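Local coordinates for synaptonemal complex protein 2 (Mus musculus, PDB 5IWZ) that is a major component of the axial and lateral elements of synaptonemal complexes and is required for normal chromosome synapsis in meiosis, at residues S46-D54 / Q92-V100; M103-I114 / V125-L136. All coordinates share one frame; numbering follows the deposited sequence.

How the contacts relate
Both contacts lie in the armadillo-repeat-like region near the N terminus of this piece of the protein, and they follow in series rather than nesting or crossing. From the N terminus, the chain enters helix 49-63, runs through helix 66-79 and two short strands, and returns with helix 90-97, where contact 1 closes a 37-residue loop. Helix 99-108 follows directly and carries the chain into contact 2, which closes a shorter, ten-residue loop, partly unmodelled, against helix 123-141. The contacts share helix 99-108 and touch: Trp106 NE1 probably hydrogen-bonds Asp54 OD2 at 2.8 Å, tying helix 49-63 to the next helical pair.

Contact 1. Residues S46-D54 / Q92-V100; sequences SKQFLRKLD and QTMIKQGLV
Leu50 and Met94 mark the closest backbone approach, with CA atoms 6.4 Å apart where the axes of helix 49-54 and helix 92-97 cross at -70°. Leu50 packs into the middle of the contact and touches Met94, Gln97 and Leu99. A trans chi1 (176°) carries its CG toward helix 92-97, and the branch there parts the methyls: CD2 lies 3.6 Å from Gln97 CB and also packs on the carbonyl of Met94, while CD1 meets Leu99 CD1. Met94 turns at chi3, and its SD lies beside Phe49 and Leu53. This sulfur stands 3.9 Å from Phe49 CD2 in an oblique Met-aromatic contact, and Phe49 also packs on Leu13 and Ile17 of helix 13-23.

Polar links join the extended Gln97 side chain to the turn preceding helix 49-54. Gln97 NE2 donates to Lys47 O over 2.7 Å; the bond is nearly straight (163°), uses a lone pair in the carbonyl plane and lies in the amide plane. A water links the other end of the amide, Gln97 OE1, at 2.8 Å, to Leu50 N, which probably helps to fix the start of the helix. Beyond this, Lys47 and Lys96 meet roughly perpendicular; Lys47 NZ and Lys96 NZ stand 2.9 Å apart, too close for two unbonded donors, so the positions of these amines are doubtful.

Gly98, with positive phi, ends helix 92-97 in a Schellman motif and occupies the N-cap position of the helix that follows. Such a glycine bend between successive helices, packed on an earlier helix, is consistent with an armadillo-like helical repeat fold.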
# COMPACT_ATOMS: atom_id res chain seq x y z
N SER A 46 1.28 15.36 29.62
CA SER A 46 0.13 15.58 30.47
C SER A 46 -1.06 14.74 30.04
O SER A 46 -1.06 14.09 28.98
CB SER A 46 -0.26 17.05 30.47
OG SER A 46 -0.95 17.35 29.28
N LYS A 47 -2.09 14.77 30.88
CA LYS A 47 -3.36 14.12 30.61
C LYS A 47 -4.05 14.72 29.39
O LYS A 47 -4.86 14.05 28.73
CB LYS A 47 -4.25 14.25 31.85
CG LYS A 47 -5.41 13.29 31.93
CD LYS A 47 -4.96 11.91 32.40
CE LYS A 47 -6.15 11.06 32.83
NZ LYS A 47 -5.87 9.60 32.64
N GLN A 48 -3.75 15.98 29.07
CA GLN A 48 -4.33 16.68 27.93
C GLN A 48 -3.50 16.56 26.65
O GLN A 48 -3.83 17.21 25.66
CB GLN A 48 -4.52 18.17 28.26
CG GLN A 48 -5.61 18.46 29.29
CD GLN A 48 -5.20 18.13 30.71
OE1 GLN A 48 -4.12 18.52 31.17
NE2 GLN A 48 -6.05 17.40 31.43
N PHE A 49 -2.42 15.77 26.66
CA PHE A 49 -1.58 15.64 25.48
C PHE A 49 -2.38 15.13 24.28
O PHE A 49 -2.27 15.68 23.18
CB PHE A 49 -0.41 14.70 25.78
CG PHE A 49 0.64 14.62 24.67
CD1 PHE A 49 1.26 15.77 24.20
CD2 PHE A 49 1.02 13.40 24.13
CE1 PHE A 49 2.22 15.71 23.20
CE2 PHE A 49 1.99 13.34 23.13
CZ PHE A 49 2.59 14.49 22.67
N LEU A 50 -3.20 14.09 24.48
CA LEU A 50 -3.97 13.53 23.37
C LEU A 50 -4.93 14.56 22.77
O LEU A 50 -5.06 14.66 21.54
CB LEU A 50 -4.74 12.29 23.83
CG LEU A 50 -5.66 11.65 22.78
CD1 LEU A 50 -4.89 11.22 21.51
CD2 LEU A 50 -6.44 10.44 23.37
N ARG A 51 -5.61 15.33 23.62
CA ARG A 51 -6.50 16.39 23.15
C ARG A 51 -5.76 17.40 22.28
O ARG A 51 -6.28 17.85 21.25
CB ARG A 51 -7.14 17.12 24.33
CG ARG A 51 -7.86 18.40 23.94
CD ARG A 51 -7.41 19.59 24.78
NE ARG A 51 -7.84 20.86 24.19
CZ ARG A 51 -8.85 21.60 24.64
NH1 ARG A 51 -9.56 21.20 25.69
NH2 ARG A 51 -9.17 22.74 24.03
N LYS A 52 -4.54 17.79 22.69
CA LYS A 52 -3.76 18.73 21.90
C LYS A 52 -3.34 18.13 20.56
O LYS A 52 -3.41 18.80 19.52
CB LYS A 52 -2.52 19.19 22.68
CG LYS A 52 -2.79 20.01 23.94
CD LYS A 52 -1.50 20.16 24.71
CE LYS A 52 -1.68 20.97 25.97
NZ LYS A 52 -0.38 21.13 26.68
N LEU A 53 -2.90 16.86 20.56
CA LEU A 53 -2.63 16.15 19.32
C LEU A 53 -3.84 16.16 18.40
O LEU A 53 -3.74 16.47 17.20
CB LEU A 53 -2.24 14.70 19.61
CG LEU A 53 -0.79 14.23 19.57
CD1 LEU A 53 0.20 15.38 19.73
CD2 LEU A 53 -0.57 13.15 20.62
N ASP A 54 -5.01 15.83 18.95
CA ASP A 54 -6.23 15.79 18.15
C ASP A 54 -6.54 17.16 17.56
O ASP A 54 -6.86 17.28 16.37
CB ASP A 54 -7.40 15.29 19.01
CG ASP A 54 -8.69 15.16 18.23
OD1 ASP A 54 -9.73 15.63 18.72
OD2 ASP A 54 -8.68 14.57 17.13
N GLN A 92 -0.25 3.55 26.31
CA GLN A 92 -1.39 2.82 26.86
C GLN A 92 -2.40 3.76 27.50
O GLN A 92 -3.61 3.52 27.43
CB GLN A 92 -0.92 1.77 27.87
CG GLN A 92 -0.87 0.38 27.29
CD GLN A 92 -2.24 -0.12 26.84
OE1 GLN A 92 -2.39 -0.67 25.74
NE2 GLN A 92 -3.25 0.07 27.68
N THR A 93 -1.92 4.84 28.12
CA THR A 93 -2.84 5.85 28.63
C THR A 93 -3.62 6.53 27.51
O THR A 93 -4.82 6.80 27.65
CB THR A 93 -2.07 6.89 29.44
OG1 THR A 93 -1.29 6.22 30.43
CG2 THR A 93 -3.03 7.85 30.12
N MET A 94 -2.96 6.83 26.40
CA MET A 94 -3.68 7.45 25.29
C MET A 94 -4.67 6.48 24.68
O MET A 94 -5.77 6.88 24.27
CB MET A 94 -2.70 7.99 24.25
CG MET A 94 -1.99 9.25 24.75
SD MET A 94 -1.07 10.14 23.46
CE MET A 94 0.26 9.00 23.14
N ILE A 95 -4.31 5.19 24.60
CA ILE A 95 -5.27 4.18 24.15
C ILE A 95 -6.48 4.17 25.07
O ILE A 95 -7.62 4.16 24.60
CB ILE A 95 -4.61 2.79 24.08
CG1 ILE A 95 -3.62 2.72 22.94
CG2 ILE A 95 -5.65 1.71 23.91
CD1 ILE A 95 -2.74 1.52 23.04
N LYS A 96 -6.24 4.23 26.38
CA LYS A 96 -7.35 4.27 27.33
C LYS A 96 -8.12 5.59 27.25
O LYS A 96 -9.31 5.62 27.62
CB LYS A 96 -6.83 4.03 28.76
CG LYS A 96 -6.48 5.28 29.55
CD LYS A 96 -6.37 5.03 31.06
CE LYS A 96 -6.17 6.35 31.84
NZ LYS A 96 -7.29 7.31 31.62
N GLN A 97 -7.50 6.66 26.76
CA GLN A 97 -8.20 7.93 26.56
C GLN A 97 -8.93 7.99 25.22
O GLN A 97 -9.64 8.96 24.96
CB GLN A 97 -7.22 9.10 26.66
CG GLN A 97 -6.70 9.38 28.06
CD GLN A 97 -5.69 10.51 28.09
OE1 GLN A 97 -4.53 10.33 27.70
NE2 GLN A 97 -6.11 11.69 28.56
N GLY A 98 -8.76 6.98 24.37
CA GLY A 98 -9.51 6.86 23.13
C GLY A 98 -8.70 7.16 21.88
O GLY A 98 -9.27 7.61 20.88
N LEU A 99 -7.39 6.90 21.91
CA LEU A 99 -6.52 7.28 20.80
C LEU A 99 -6.95 6.62 19.49
O LEU A 99 -6.91 7.26 18.42
CB LEU A 99 -5.07 6.92 21.12
CG LEU A 99 -4.06 6.90 19.96
CD1 LEU A 99 -3.94 8.27 19.27
CD2 LEU A 99 -2.70 6.42 20.47
N VAL A 100 -7.36 5.36 19.54
CA VAL A 100 -7.73 4.66 18.31
C VAL A 100 -8.91 5.35 17.62
O VAL A 100 -8.93 5.48 16.39
CB VAL A 100 -8.04 3.17 18.61
CG1 VAL A 100 -8.52 2.46 17.35
CG2 VAL A 100 -6.80 2.48 19.15
O HOH W 1 -2.99 12.60 26.96

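Contact 2. Residues M103-I114 / V125-L136; sequences MVSWFENSKEII and VMNMIEDLFDLL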
# COMPACT_ATOMS: atom_id res chain seq x y z
N MET A 103 -7.75 8.34 15.91
CA MET A 103 -7.12 8.01 14.63
C MET A 103 -8.16 7.68 13.56
O MET A 103 -7.94 7.97 12.38
CB MET A 103 -6.14 6.86 14.81
CG MET A 103 -5.09 7.25 15.81
SD MET A 103 -3.45 6.68 15.40
CE MET A 103 -3.43 6.86 13.63
N VAL A 104 -9.30 7.07 13.94
CA VAL A 104 -10.40 6.89 12.99
C VAL A 104 -10.87 8.24 12.48
O VAL A 104 -11.05 8.46 11.26
CB VAL A 104 -11.54 6.10 13.64
CG1 VAL A 104 -12.81 6.14 12.76
CG2 VAL A 104 -11.10 4.67 13.89
N SER A 105 -11.05 9.18 13.40
CA SER A 105 -11.43 10.54 13.04
C SER A 105 -10.40 11.19 12.12
O SER A 105 -10.77 11.84 11.13
CB SER A 105 -11.61 11.36 14.32
OG SER A 105 -11.66 12.73 14.01
N TRP A 106 -9.11 11.05 12.42
CA TRP A 106 -8.11 11.67 11.55
C TRP A 106 -8.17 11.06 10.15
O TRP A 106 -8.07 11.77 9.14
CB TRP A 106 -6.70 11.53 12.13
CG TRP A 106 -6.56 12.10 13.53
CD1 TRP A 106 -7.39 13.01 14.14
CD2 TRP A 106 -5.57 11.74 14.50
NE1 TRP A 106 -6.95 13.25 15.43
CE2 TRP A 106 -5.84 12.48 15.67
CE3 TRP A 106 -4.47 10.87 14.49
CZ2 TRP A 106 -5.05 12.38 16.81
CZ3 TRP A 106 -3.69 10.76 15.64
CH2 TRP A 106 -3.99 11.52 16.77
N PHE A 107 -8.35 9.74 10.08
CA PHE A 107 -8.50 9.07 8.79
C PHE A 107 -9.75 9.53 8.06
O PHE A 107 -9.72 9.77 6.85
CB PHE A 107 -8.54 7.55 9.01
CG PHE A 107 -8.72 6.78 7.75
CD1 PHE A 107 -7.68 6.64 6.85
CD2 PHE A 107 -9.94 6.19 7.47
CE1 PHE A 107 -7.85 5.92 5.67
CE2 PHE A 107 -10.12 5.47 6.31
CZ PHE A 107 -9.07 5.33 5.41
N GLU A 108 -10.87 9.66 8.79
CA GLU A 108 -12.09 10.20 8.20
C GLU A 108 -11.87 11.62 7.67
O GLU A 108 -12.32 11.97 6.58
CB GLU A 108 -13.22 10.21 9.23
CG GLU A 108 -13.72 8.84 9.66
CD GLU A 108 -14.70 8.24 8.67
OE1 GLU A 108 -15.19 7.11 8.94
OE2 GLU A 108 -14.98 8.88 7.64
N ASN A 109 -11.22 12.46 8.48
CA ASN A 109 -10.90 13.84 8.09
C ASN A 109 -9.83 13.92 7.00
O ASN A 109 -9.53 15.02 6.54
CB ASN A 109 -10.44 14.63 9.31
CG ASN A 109 -11.57 14.86 10.31
OD1 ASN A 109 -12.75 14.77 9.96
ND2 ASN A 109 -11.22 15.13 11.56
N SER A 110 -9.23 12.80 6.62
CA SER A 110 -8.29 12.74 5.50
C SER A 110 -8.97 12.35 4.21
O SER A 110 -8.31 12.33 3.16
CB SER A 110 -7.17 11.74 5.79
OG SER A 110 -6.44 12.11 6.96
N LYS A 111 -10.26 12.02 4.25
CA LYS A 111 -10.88 11.41 3.08
C LYS A 111 -11.05 12.42 1.95
O LYS A 111 -10.84 12.08 0.78
CB LYS A 111 -12.21 10.77 3.46
CG LYS A 111 -12.02 9.50 4.32
CD LYS A 111 -13.34 8.90 4.83
CE LYS A 111 -13.20 7.40 5.06
NZ LYS A 111 -14.27 6.85 5.94
N GLU A 112 -11.39 13.67 2.28
CA GLU A 112 -11.47 14.71 1.26
C GLU A 112 -10.12 14.90 0.56
O GLU A 112 -10.07 15.06 -0.66
CB GLU A 112 -11.94 16.02 1.90
CG GLU A 112 -12.13 17.16 0.93
CD GLU A 112 -12.72 18.42 1.57
OE1 GLU A 112 -13.73 18.29 2.30
OE2 GLU A 112 -12.17 19.52 1.34
N ILE A 113 -9.03 14.85 1.33
CA ILE A 113 -7.70 14.95 0.75
C ILE A 113 -7.39 13.73 -0.11
O ILE A 113 -6.87 13.85 -1.22
CB ILE A 113 -6.66 15.10 1.88
CG1 ILE A 113 -6.72 16.51 2.49
CG2 ILE A 113 -5.27 14.76 1.38
CD1 ILE A 113 -6.07 16.61 3.87
N ILE A 114 -7.68 12.54 0.42
CA ILE A 114 -7.45 11.29 -0.30
C ILE A 114 -8.16 11.31 -1.65
O ILE A 114 -7.62 10.83 -2.66
CB ILE A 114 -7.90 10.10 0.56
CG1 ILE A 114 -6.89 9.83 1.67
CG2 ILE A 114 -8.13 8.85 -0.28
CD1 ILE A 114 -7.51 9.22 2.91
N VAL A 125 0.57 13.24 0.02
CA VAL A 125 -0.58 12.52 0.55
C VAL A 125 -0.24 11.05 0.76
O VAL A 125 -0.65 10.43 1.75
CB VAL A 125 -1.80 12.67 -0.38
CG1 VAL A 125 -2.90 11.69 0.03
CG2 VAL A 125 -2.30 14.09 -0.37
N MET A 126 0.50 10.47 -0.18
CA MET A 126 0.94 9.09 -0.05
C MET A 126 1.73 8.89 1.23
O MET A 126 1.47 7.96 2.00
CB MET A 126 1.78 8.71 -1.27
CG MET A 126 2.44 7.35 -1.20
SD MET A 126 1.24 6.00 -1.26
CE MET A 126 1.38 5.35 0.40
N ASN A 127 2.71 9.76 1.47
CA ASN A 127 3.53 9.66 2.67
C ASN A 127 2.69 9.88 3.93
O ASN A 127 2.91 9.23 4.95
CB ASN A 127 4.67 10.67 2.62
CG ASN A 127 5.59 10.46 1.42
OD1 ASN A 127 5.75 9.34 0.92
ND2 ASN A 127 6.21 11.55 0.95
N MET A 128 1.73 10.80 3.87
CA MET A 128 0.92 11.12 5.05
C MET A 128 0.13 9.91 5.50
O MET A 128 0.09 9.57 6.69
CB MET A 128 -0.01 12.30 4.77
CG MET A 128 -0.87 12.70 5.99
SD MET A 128 -2.15 13.90 5.59
CE MET A 128 -3.52 12.88 5.05
N ILE A 129 -0.51 9.22 4.54
CA ILE A 129 -1.31 8.04 4.87
C ILE A 129 -0.41 6.90 5.33
O ILE A 129 -0.78 6.11 6.22
CB ILE A 129 -2.14 7.64 3.63
CG1 ILE A 129 -3.28 8.64 3.43
CG2 ILE A 129 -2.66 6.21 3.76
CD1 ILE A 129 -4.14 8.82 4.67
N GLU A 130 0.75 6.75 4.71
CA GLU A 130 1.71 5.76 5.18
C GLU A 130 2.14 6.06 6.61
O GLU A 130 2.20 5.15 7.46
CB GLU A 130 2.91 5.74 4.23
CG GLU A 130 3.89 4.63 4.46
CD GLU A 130 5.13 4.83 3.61
OE1 GLU A 130 5.06 5.59 2.60
OE2 GLU A 130 6.18 4.25 3.98
N ASP A 131 2.40 7.34 6.91
CA ASP A 131 2.74 7.72 8.29
C ASP A 131 1.59 7.43 9.25
O ASP A 131 1.82 7.04 10.41
CB ASP A 131 3.09 9.21 8.34
CG ASP A 131 4.37 9.54 7.59
OD1 ASP A 131 5.25 8.64 7.49
OD2 ASP A 131 4.47 10.67 7.07
N LEU A 132 0.36 7.65 8.81
CA LEU A 132 -0.79 7.35 9.66
C LEU A 132 -0.87 5.85 9.97
O LEU A 132 -1.03 5.45 11.13
CB LEU A 132 -2.07 7.83 8.98
CG LEU A 132 -3.38 7.68 9.77
CD1 LEU A 132 -3.48 8.73 10.84
CD2 LEU A 132 -4.55 7.79 8.84
N PHE A 133 -0.74 5.00 8.94
CA PHE A 133 -0.81 3.56 9.18
C PHE A 133 0.37 3.07 10.00
O PHE A 133 0.20 2.20 10.85
CB PHE A 133 -0.92 2.81 7.86
CG PHE A 133 -2.30 2.86 7.26
CD1 PHE A 133 -3.41 2.48 8.00
CD2 PHE A 133 -2.49 3.30 5.95
CE1 PHE A 133 -4.68 2.53 7.45
CE2 PHE A 133 -3.76 3.35 5.40
CZ PHE A 133 -4.86 2.97 6.15
N ASP A 134 1.57 3.67 9.79
CA ASP A 134 2.72 3.33 10.62
C ASP A 134 2.43 3.55 12.10
O ASP A 134 2.78 2.73 12.95
CB ASP A 134 3.95 4.15 10.21
CG ASP A 134 4.58 3.68 8.89
OD1 ASP A 134 4.35 2.53 8.48
OD2 ASP A 134 5.32 4.48 8.28
N LEU A 135 1.81 4.69 12.42
CA LEU A 135 1.40 4.93 13.79
C LEU A 135 0.34 3.92 14.23
O LEU A 135 0.37 3.42 15.35
CB LEU A 135 0.91 6.37 13.94
CG LEU A 135 0.38 6.83 15.29
CD1 LEU A 135 1.30 6.44 16.45
CD2 LEU A 135 0.12 8.37 15.27
N LEU A 136 -0.61 3.61 13.34
CA LEU A 136 -1.59 2.57 13.65
C LEU A 136 -0.91 1.24 14.02
O LEU A 136 -1.35 0.55 14.94
CB LEU A 136 -2.52 2.35 12.46
CG LEU A 136 -4.04 2.56 12.51
CD1 LEU A 136 -4.70 1.53 11.60
CD2 LEU A 136 -4.63 2.52 13.92
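Met103, Phe107 and Leu132 form the apolar contact at one end of this pair, where helix 103-108 runs antiparallel to helix 125-136 at 167°. Leu132 splits its methyls between them. CD1 is pressed against Met103 CE at 3.4 Å, tighter than usual carbon packing, as the two side chains run antiparallel alongside one another; CD2 lies 3.9 Å from Phe107 CD1. The sulfur of Met103 continues along the helix, with SD 3.8 Å from Leu135 CG.

Aromatic rings add to this end. Both Trp106 and Phe107 offer ring edges to Leu132: Trp106 CE3 receives CD1, and the Phe107 edge receives CD2. Holding CG anti to the backbone N (chi1 178°) swings the Phe107 ring across to the partner helix, where CE1 also comes obliquely to within 4.2 Å of Phe133 CZ. Antiparallel packing of neighbouring helices is consistent with the armadillo-like solenoid of this region, and here helix 144-163 packs against the pair through Val104, Phe107 and Leu136.

Further along, branched aliphatic side chains take over. Ile113 CG2 sits 3.5 Å from Val125 CG2, and Ile114 lies athwart Ile129, meeting it CD1 to CD1.

No hydrogen bond crosses between the two segments; the polar side-chain bonds described here lie within 103-114 or run to Gln157. A type I turn from Glu108 to Lys111 leads toward helix 111-114. Ser110 OG donates to Trp106 O over 2.7 Å, tilted 34° from the carbonyl plane, and the methyl of Met128 rests against this hydroxyl. Lys111 NZ forms a 2.7 Å salt bridge with Glu108 OE2 across the turn, while Gln157 of helix 144-163 bonds to both side chains.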